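Local structure of importin subunit beta-1 (5OWU) at residues E134-M139 with N178-A183; N99-L104 with G130-L135; L157-M162 with I182-G187. The protein carries proteins into the nucleus by associating with importin alpha, which recognises the classical nuclear localization signal of the cargo. All blocks are in the same frame, centred on the assembly; numbering follows the deposited sequence.

Interaction 1 (E134-M139 with N178-A183); sequences ELMKIM and NNILIA
M136 and M139 of HEAT repeat 4 pack against N179, I180 and A183 of HEAT repeat 5, joining successive repeats of the importin beta alpha-solenoid through their first helices. The two short helical segments run nearly parallel: their N-to-C directions differ by 22° and their axes come within 9.3 Å. The close CA pairs, M136 with N179 and M139 with A183, lie three residues apart on one helix and four on the other, as expected of two helix faces turned toward each other. M136 gives the largest single share of the buried surface, about a third. Its CG stands beside the backbone N (chi1 -79°); the chain carries SD out to I180, and bends at chi2 and chi3 turn CE aside onto L159 and M162 of helix 149-165. The side chain therefore meets its partners at two levels. Near the root, M136 CB rests on N179 CB at 3.9 Å, with N179 ND2 touching the same M136 CB at 4.0 Å, a van der Waals contact, since CB offers no acceptor. Further out, M136 SD lies 4.0 Å from I180 CG1, the two side chains meeting at a slant. No hydrogen bond links the segments, which meet through van der Waals contacts. N179 stands at the less buried border. Off this interface, N178 OD1 accepts hydrogen bonds from N215 ND2 and R218 NH1. M139 behaves differently from M136: its CB points to the partner helix and sits 4.2 Å from A183 CB, but the chain then bends off toward L104 of helix 90-104. With the thioether gone from the interface, the small A183 fits against backbone, its CB only 3.9 Å from M139 O.

Interaction 2 (N99-L104 with G130-L135); sequences NALTAL and GAWPEL
L101 sets one methyl at the edge of W132 and the other against L135, the side chains that carry this wholly apolar contact. L101 CD1 is 4.0 Å from W132 CZ2 and close to the plane of the indole, so the methyl meets the ring at its edge, on the six-membered side. L101 CG follows at 4.2 Å from the same W132 CZ2, while the second methyl, CD2, turns to L135 and lies 4.3 Å from L135 CD1. Both branches of one leucine are thus engaged, each by a different residue. The CB bond of L135 does not aim at helix 90-104, but with CG anti to the backbone N (chi1 177°) its CD1 comes closer. The ring is held from several sides. L135 CB sits 3.7 Å above the W132 ring plane, toward the rim, and E134 OE1 lies in the plane at another part of the edge. K97 adds a cation-pi interaction, and I122 and E126 of helix 109-126 also touch the tryptophan. The backbone takes part in this placement: W132 has positive phi (40°), and its carbonyl O accepts a bond from L135 N at 3.1 Å, at the entry to helix 133-142. Just before it, G130 is the C-prime residue of a Schellman motif that ends the preceding helix, with A131 N bonded to E126 O and G130 N to L127 O. The contact consequently joins HEAT repeat 3, through helix 90-104, to the connection leading into HEAT repeat 4. L101 also meets I138 further along helix 133-142, L135 reaches A123 of helix 109-126 and M162 of helix 149-165, and the junction lies where these four helices converge.

Interaction 3 (L157-M162 with I182-G187); sequences LALGYM and IAIVQG
L159 touches A183 and I184 with a single methyl, CD1, and the two contacts differ clearly in tightness. The close one is L159 CD1 to A183 CB, at 3.5 Å, where a leucine tip abuts the smallest side chain of this face. The looser one is L159 CD1 to I184 CG1, at 4.2 Å, the two side chains passing each other in opposite directions. Such reach is needed because even the nearest CA atoms, of L159 and I184, stand 7.7 Å apart. In I184, CG1 lies beside the backbone N (chi1 -73°), and this brings the branch nearer to L159 although CB does not point that way. The same isoleucine also packs on A204, L205 and S208 of helix 195-208, within its own repeat. Away from the buried seam, Y161 and Q186 are partly exposed and use their polar groups elsewhere: Y161 OH bonds to N113, and Q186 NE2 to T143 OG1 and V140 O. The chain of another protein packs on I182, V185 and Q186, on a face of helix 177-188 other than the one L159 meets. The second helix of HEAT repeat 4 meeting the first helix of HEAT repeat 5 through a leucine methyl on alanine and isoleucine is the inter-repeat packing of a HEAT-repeat solenoid.

The three contacts follow the solenoid from HEAT repeat 3 to HEAT repeat 5. Helix 133-142 serves interactions 1 and 2, whose centres are 11 Å apart; across them I138 CD1 meets L101 CD1 at 3.8 Å and M139 CE meets L104 CD2 at 3.9 Å. Interactions 1 and 3 share helix 177-188 and lie 8 Å apart between centres, and A183 takes part in both. Between them M136 CE packs 3.6 Å from M162 SD. Interactions 2 and 3, 14 Å apart between centres, meet through L135 CD2 and M162 CE at 4.1 Å. The touching side chains connect all three contacts in one apolar layer across the HEAT 3-4 and HEAT 4-5 junctions.

Interaction 1 (E134-M139 with N178-A183)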
# COMPACT_ATOMS: atom_id res chain seq x y z
N GLU A 134 23.27 -10.77 -30.90
CA GLU A 134 23.76 -9.53 -31.48
C GLU A 134 23.35 -8.30 -30.68
O GLU A 134 24.02 -7.27 -30.76
CB GLU A 134 23.24 -9.40 -32.92
CG GLU A 134 23.56 -10.60 -33.80
CD GLU A 134 22.44 -11.63 -33.89
OE1 GLU A 134 21.59 -11.70 -32.97
OE2 GLU A 134 22.41 -12.37 -34.89
N LEU A 135 22.26 -8.40 -29.90
CA LEU A 135 21.68 -7.20 -29.31
C LEU A 135 22.63 -6.53 -28.34
O LEU A 135 22.83 -5.32 -28.39
CB LEU A 135 20.36 -7.53 -28.60
CG LEU A 135 19.73 -6.32 -27.90
CD1 LEU A 135 19.41 -5.22 -28.87
CD2 LEU A 135 18.47 -6.72 -27.14
N MET A 136 23.21 -7.31 -27.42
CA MET A 136 24.02 -6.69 -26.37
C MET A 136 25.32 -6.13 -26.93
O MET A 136 25.82 -5.11 -26.42
CB MET A 136 24.29 -7.71 -25.27
CG MET A 136 23.12 -7.90 -24.32
SD MET A 136 22.57 -6.33 -23.63
CE MET A 136 20.89 -6.27 -24.20
N LYS A 137 25.88 -6.75 -27.96
CA LYS A 137 26.99 -6.14 -28.67
C LYS A 137 26.57 -4.82 -29.29
O LYS A 137 27.32 -3.82 -29.23
CB LYS A 137 27.52 -7.11 -29.73
CG LYS A 137 28.91 -6.79 -30.26
CD LYS A 137 28.85 -6.03 -31.57
CE LYS A 137 30.20 -6.03 -32.27
NZ LYS A 137 31.26 -5.39 -31.45
N ILE A 138 25.37 -4.77 -29.87
CA ILE A 138 24.89 -3.51 -30.45
C ILE A 138 24.72 -2.45 -29.36
O ILE A 138 25.04 -1.28 -29.57
CB ILE A 138 23.59 -3.73 -31.24
CG1 ILE A 138 23.86 -4.54 -32.51
CG2 ILE A 138 22.96 -2.39 -31.62
CD1 ILE A 138 22.60 -4.94 -33.31
N MET A 139 24.20 -2.85 -28.20
CA MET A 139 23.97 -1.88 -27.13
C MET A 139 25.30 -1.35 -26.60
O MET A 139 25.44 -0.14 -26.40
CB MET A 139 23.16 -2.51 -25.99
CG MET A 139 21.71 -2.91 -26.35
SD MET A 139 20.58 -1.54 -26.71
CE MET A 139 20.66 -1.50 -28.49
N ASN A 178 26.57 -8.49 -17.29
CA ASN A 178 27.86 -7.89 -17.63
C ASN A 178 27.67 -6.84 -18.72
O ASN A 178 27.95 -5.65 -18.52
CB ASN A 178 28.86 -8.97 -18.09
CG ASN A 178 29.28 -9.91 -16.96
OD1 ASN A 178 29.12 -9.61 -15.78
ND2 ASN A 178 29.84 -11.06 -17.34
N ASN A 179 27.11 -7.26 -19.86
CA ASN A 179 27.02 -6.34 -21.00
C ASN A 179 26.05 -5.21 -20.71
O ASN A 179 26.30 -4.05 -21.07
CB ASN A 179 26.61 -7.11 -22.25
CG ASN A 179 27.73 -7.94 -22.80
OD1 ASN A 179 28.88 -7.50 -22.82
ND2 ASN A 179 27.42 -9.16 -23.23
N ILE A 180 24.95 -5.51 -20.01
CA ILE A 180 24.03 -4.44 -19.63
C ILE A 180 24.81 -3.37 -18.87
O ILE A 180 24.78 -2.18 -19.23
CB ILE A 180 22.86 -5.00 -18.82
CG1 ILE A 180 21.99 -5.88 -19.72
CG2 ILE A 180 22.03 -3.88 -18.17
CD1 ILE A 180 20.85 -6.58 -19.00
N LEU A 181 25.60 -3.79 -17.88
CA LEU A 181 26.32 -2.80 -17.09
C LEU A 181 27.30 -2.04 -17.96
O LEU A 181 27.38 -0.81 -17.88
CB LEU A 181 27.02 -3.47 -15.91
CG LEU A 181 26.10 -3.72 -14.72
CD1 LEU A 181 26.83 -4.53 -13.66
CD2 LEU A 181 25.57 -2.41 -14.11
N ILE A 182 27.99 -2.74 -18.87
CA ILE A 182 28.94 -2.03 -19.71
C ILE A 182 28.21 -0.97 -20.50
O ILE A 182 28.62 0.20 -20.54
CB ILE A 182 29.70 -3.00 -20.64
CG1 ILE A 182 30.58 -3.94 -19.82
CG2 ILE A 182 30.56 -2.22 -21.62
CD1 ILE A 182 31.05 -5.15 -20.59
N ALA A 183 27.08 -1.34 -21.09
CA ALA A 183 26.37 -0.37 -21.91
C ALA A 183 25.87 0.78 -21.05
O ALA A 183 25.95 1.95 -21.45
CB ALA A 183 25.22 -1.06 -22.65

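Interaction 2 (N99-L104 with G130-L135)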
# COMPACT_ATOMS: atom_id res chain seq x y z
N ASN A 99 13.97 -4.29 -38.15
CA ASN A 99 13.15 -3.08 -38.31
C ASN A 99 13.09 -2.29 -37.01
O ASN A 99 13.18 -1.05 -37.02
CB ASN A 99 11.75 -3.45 -38.78
CG ASN A 99 11.72 -3.91 -40.23
OD1 ASN A 99 12.68 -3.73 -40.97
ND2 ASN A 99 10.60 -4.51 -40.63
N ALA A 100 12.94 -2.98 -35.88
CA ALA A 100 12.93 -2.31 -34.59
C ALA A 100 14.25 -1.59 -34.34
O ALA A 100 14.26 -0.44 -33.88
CB ALA A 100 12.67 -3.32 -33.47
N LEU A 101 15.37 -2.24 -34.64
CA LEU A 101 16.67 -1.60 -34.47
C LEU A 101 16.82 -0.41 -35.41
O LEU A 101 17.45 0.59 -35.04
CB LEU A 101 17.80 -2.61 -34.70
CG LEU A 101 18.07 -3.58 -33.55
CD1 LEU A 101 18.91 -4.75 -34.02
CD2 LEU A 101 18.75 -2.86 -32.39
N THR A 102 16.26 -0.49 -36.61
CA THR A 102 16.26 0.66 -37.50
C THR A 102 15.52 1.83 -36.87
O THR A 102 16.00 2.97 -36.87
CB THR A 102 15.64 0.30 -38.85
OG1 THR A 102 16.49 -0.62 -39.54
CG2 THR A 102 15.42 1.55 -39.71
N ALA A 103 14.34 1.56 -36.31
CA ALA A 103 13.56 2.63 -35.70
C ALA A 103 14.24 3.18 -34.44
O ALA A 103 14.06 4.36 -34.11
CB ALA A 103 12.15 2.13 -35.38
N LEU A 104 15.04 2.36 -33.76
CA LEU A 104 15.65 2.80 -32.51
C LEU A 104 16.52 4.04 -32.71
O LEU A 104 16.57 4.91 -31.84
CB LEU A 104 16.49 1.67 -31.90
CG LEU A 104 17.11 2.01 -30.55
CD1 LEU A 104 16.04 2.12 -29.47
CD2 LEU A 104 18.16 0.98 -30.18
N GLY A 130 19.00 -17.53 -24.40
CA GLY A 130 20.28 -17.46 -25.09
C GLY A 130 20.20 -17.05 -26.55
O GLY A 130 21.08 -17.43 -27.34
N ALA A 131 19.18 -16.29 -26.94
CA ALA A 131 19.02 -15.84 -28.31
C ALA A 131 19.32 -14.34 -28.42
O ALA A 131 19.76 -13.71 -27.45
CB ALA A 131 17.61 -16.18 -28.80
N TRP A 132 19.08 -13.78 -29.61
CA TRP A 132 19.44 -12.42 -29.99
C TRP A 132 20.82 -12.04 -29.44
O TRP A 132 20.96 -11.01 -28.78
CB TRP A 132 18.37 -11.42 -29.51
CG TRP A 132 18.27 -10.16 -30.37
CD1 TRP A 132 19.05 -9.84 -31.45
CD2 TRP A 132 17.34 -9.08 -30.22
NE1 TRP A 132 18.66 -8.63 -31.97
CE2 TRP A 132 17.61 -8.14 -31.24
CE3 TRP A 132 16.29 -8.81 -29.33
CZ2 TRP A 132 16.89 -6.96 -31.39
CZ3 TRP A 132 15.58 -7.63 -29.48
CH2 TRP A 132 15.88 -6.73 -30.50
N PRO A 133 21.86 -12.84 -29.71
CA PRO A 133 23.19 -12.50 -29.17
C PRO A 133 23.77 -11.22 -29.75
O PRO A 133 24.69 -10.65 -29.16
CB PRO A 133 24.04 -13.72 -29.54
CG PRO A 133 23.40 -14.24 -30.78
CD PRO A 133 21.91 -14.02 -30.58
N GLU A 134 23.27 -10.77 -30.90
CA GLU A 134 23.76 -9.53 -31.48
C GLU A 134 23.35 -8.30 -30.68
O GLU A 134 24.02 -7.27 -30.76
CB GLU A 134 23.24 -9.40 -32.92
CG GLU A 134 23.56 -10.60 -33.80
CD GLU A 134 22.44 -11.63 -33.89
OE1 GLU A 134 21.59 -11.70 -32.97
OE2 GLU A 134 22.41 -12.37 -34.89
N LEU A 135 22.26 -8.40 -29.90
CA LEU A 135 21.68 -7.20 -29.31
C LEU A 135 22.63 -6.53 -28.34
O LEU A 135 22.83 -5.32 -28.39
CB LEU A 135 20.36 -7.53 -28.60
CG LEU A 135 19.73 -6.32 -27.90
CD1 LEU A 135 19.41 -5.22 -28.87
CD2 LEU A 135 18.47 -6.72 -27.14

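Interaction 3 (L157-M162 with I182-G187)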
# COMPACT_ATOMS: atom_id res chain seq x y z
N LEU A 157 17.51 4.00 -23.06
CA LEU A 157 16.08 3.78 -22.83
C LEU A 157 15.72 2.32 -23.01
O LEU A 157 15.03 1.73 -22.17
CB LEU A 157 15.24 4.64 -23.77
CG LEU A 157 15.27 6.15 -23.58
CD1 LEU A 157 14.28 6.79 -24.54
CD2 LEU A 157 14.96 6.54 -22.14
N ALA A 158 16.16 1.72 -24.12
CA ALA A 158 15.85 0.31 -24.36
C ALA A 158 16.36 -0.58 -23.24
O ALA A 158 15.65 -1.49 -22.80
CB ALA A 158 16.43 -0.13 -25.71
N LEU A 159 17.57 -0.33 -22.74
CA LEU A 159 18.10 -1.13 -21.64
C LEU A 159 17.26 -0.95 -20.38
O LEU A 159 16.93 -1.93 -19.68
CB LEU A 159 19.56 -0.77 -21.40
CG LEU A 159 20.49 -1.19 -22.55
CD1 LEU A 159 21.76 -0.39 -22.53
CD2 LEU A 159 20.79 -2.68 -22.48
N GLY A 160 16.86 0.29 -20.09
CA GLY A 160 15.96 0.52 -18.97
C GLY A 160 14.67 -0.27 -19.10
O GLY A 160 14.27 -0.98 -18.18
N TYR A 161 14.01 -0.17 -20.26
CA TYR A 161 12.75 -0.87 -20.48
C TYR A 161 12.94 -2.37 -20.36
O TYR A 161 12.08 -3.08 -19.84
CB TYR A 161 12.19 -0.52 -21.86
CG TYR A 161 11.56 0.85 -21.96
CD1 TYR A 161 10.54 1.24 -21.11
CD2 TYR A 161 11.96 1.73 -22.95
CE1 TYR A 161 9.95 2.48 -21.22
CE2 TYR A 161 11.38 2.98 -23.07
CZ TYR A 161 10.38 3.35 -22.20
OH TYR A 161 9.81 4.59 -22.32
N MET A 162 14.05 -2.88 -20.88
CA MET A 162 14.40 -4.28 -20.73
C MET A 162 14.35 -4.72 -19.28
O MET A 162 13.75 -5.74 -18.92
CB MET A 162 15.80 -4.48 -21.29
CG MET A 162 16.06 -5.75 -22.00
SD MET A 162 17.74 -5.60 -22.66
CE MET A 162 17.53 -4.38 -23.94
N ILE A 182 27.99 -2.74 -18.87
CA ILE A 182 28.94 -2.03 -19.71
C ILE A 182 28.21 -0.97 -20.50
O ILE A 182 28.62 0.20 -20.54
CB ILE A 182 29.70 -3.00 -20.64
CG1 ILE A 182 30.58 -3.94 -19.82
CG2 ILE A 182 30.56 -2.22 -21.62
CD1 ILE A 182 31.05 -5.15 -20.59
N ALA A 183 27.08 -1.34 -21.09
CA ALA A 183 26.37 -0.37 -21.91
C ALA A 183 25.87 0.78 -21.05
O ALA A 183 25.95 1.95 -21.45
CB ALA A 183 25.22 -1.06 -22.65
N ILE A 184 25.40 0.48 -19.84
CA ILE A 184 24.79 1.53 -19.03
C ILE A 184 25.86 2.45 -18.46
O ILE A 184 25.78 3.68 -18.59
CB ILE A 184 23.91 0.92 -17.92
CG1 ILE A 184 22.63 0.34 -18.53
CG2 ILE A 184 23.58 1.97 -16.85
CD1 ILE A 184 21.73 -0.35 -17.55
N VAL A 185 26.88 1.87 -17.83
CA VAL A 185 27.88 2.69 -17.15
C VAL A 185 28.65 3.53 -18.15
O VAL A 185 29.08 4.65 -17.84
CB VAL A 185 28.81 1.79 -16.31
CG1 VAL A 185 29.93 2.60 -15.66
CG2 VAL A 185 28.00 1.07 -15.24
N GLN A 186 28.80 3.04 -19.39
CA GLN A 186 29.42 3.85 -20.43
C GLN A 186 28.70 5.18 -20.60
O GLN A 186 29.34 6.22 -20.78
CB GLN A 186 29.43 3.08 -21.76
CG GLN A 186 30.61 2.13 -21.89
CD GLN A 186 30.64 1.34 -23.20
OE1 GLN A 186 31.55 0.54 -23.41
NE2 GLN A 186 29.66 1.56 -24.07
N GLY A 187 27.37 5.18 -20.52
CA GLY A 187 26.64 6.43 -20.61
C GLY A 187 26.63 7.24 -19.33
O GLY A 187 26.38 8.45 -19.38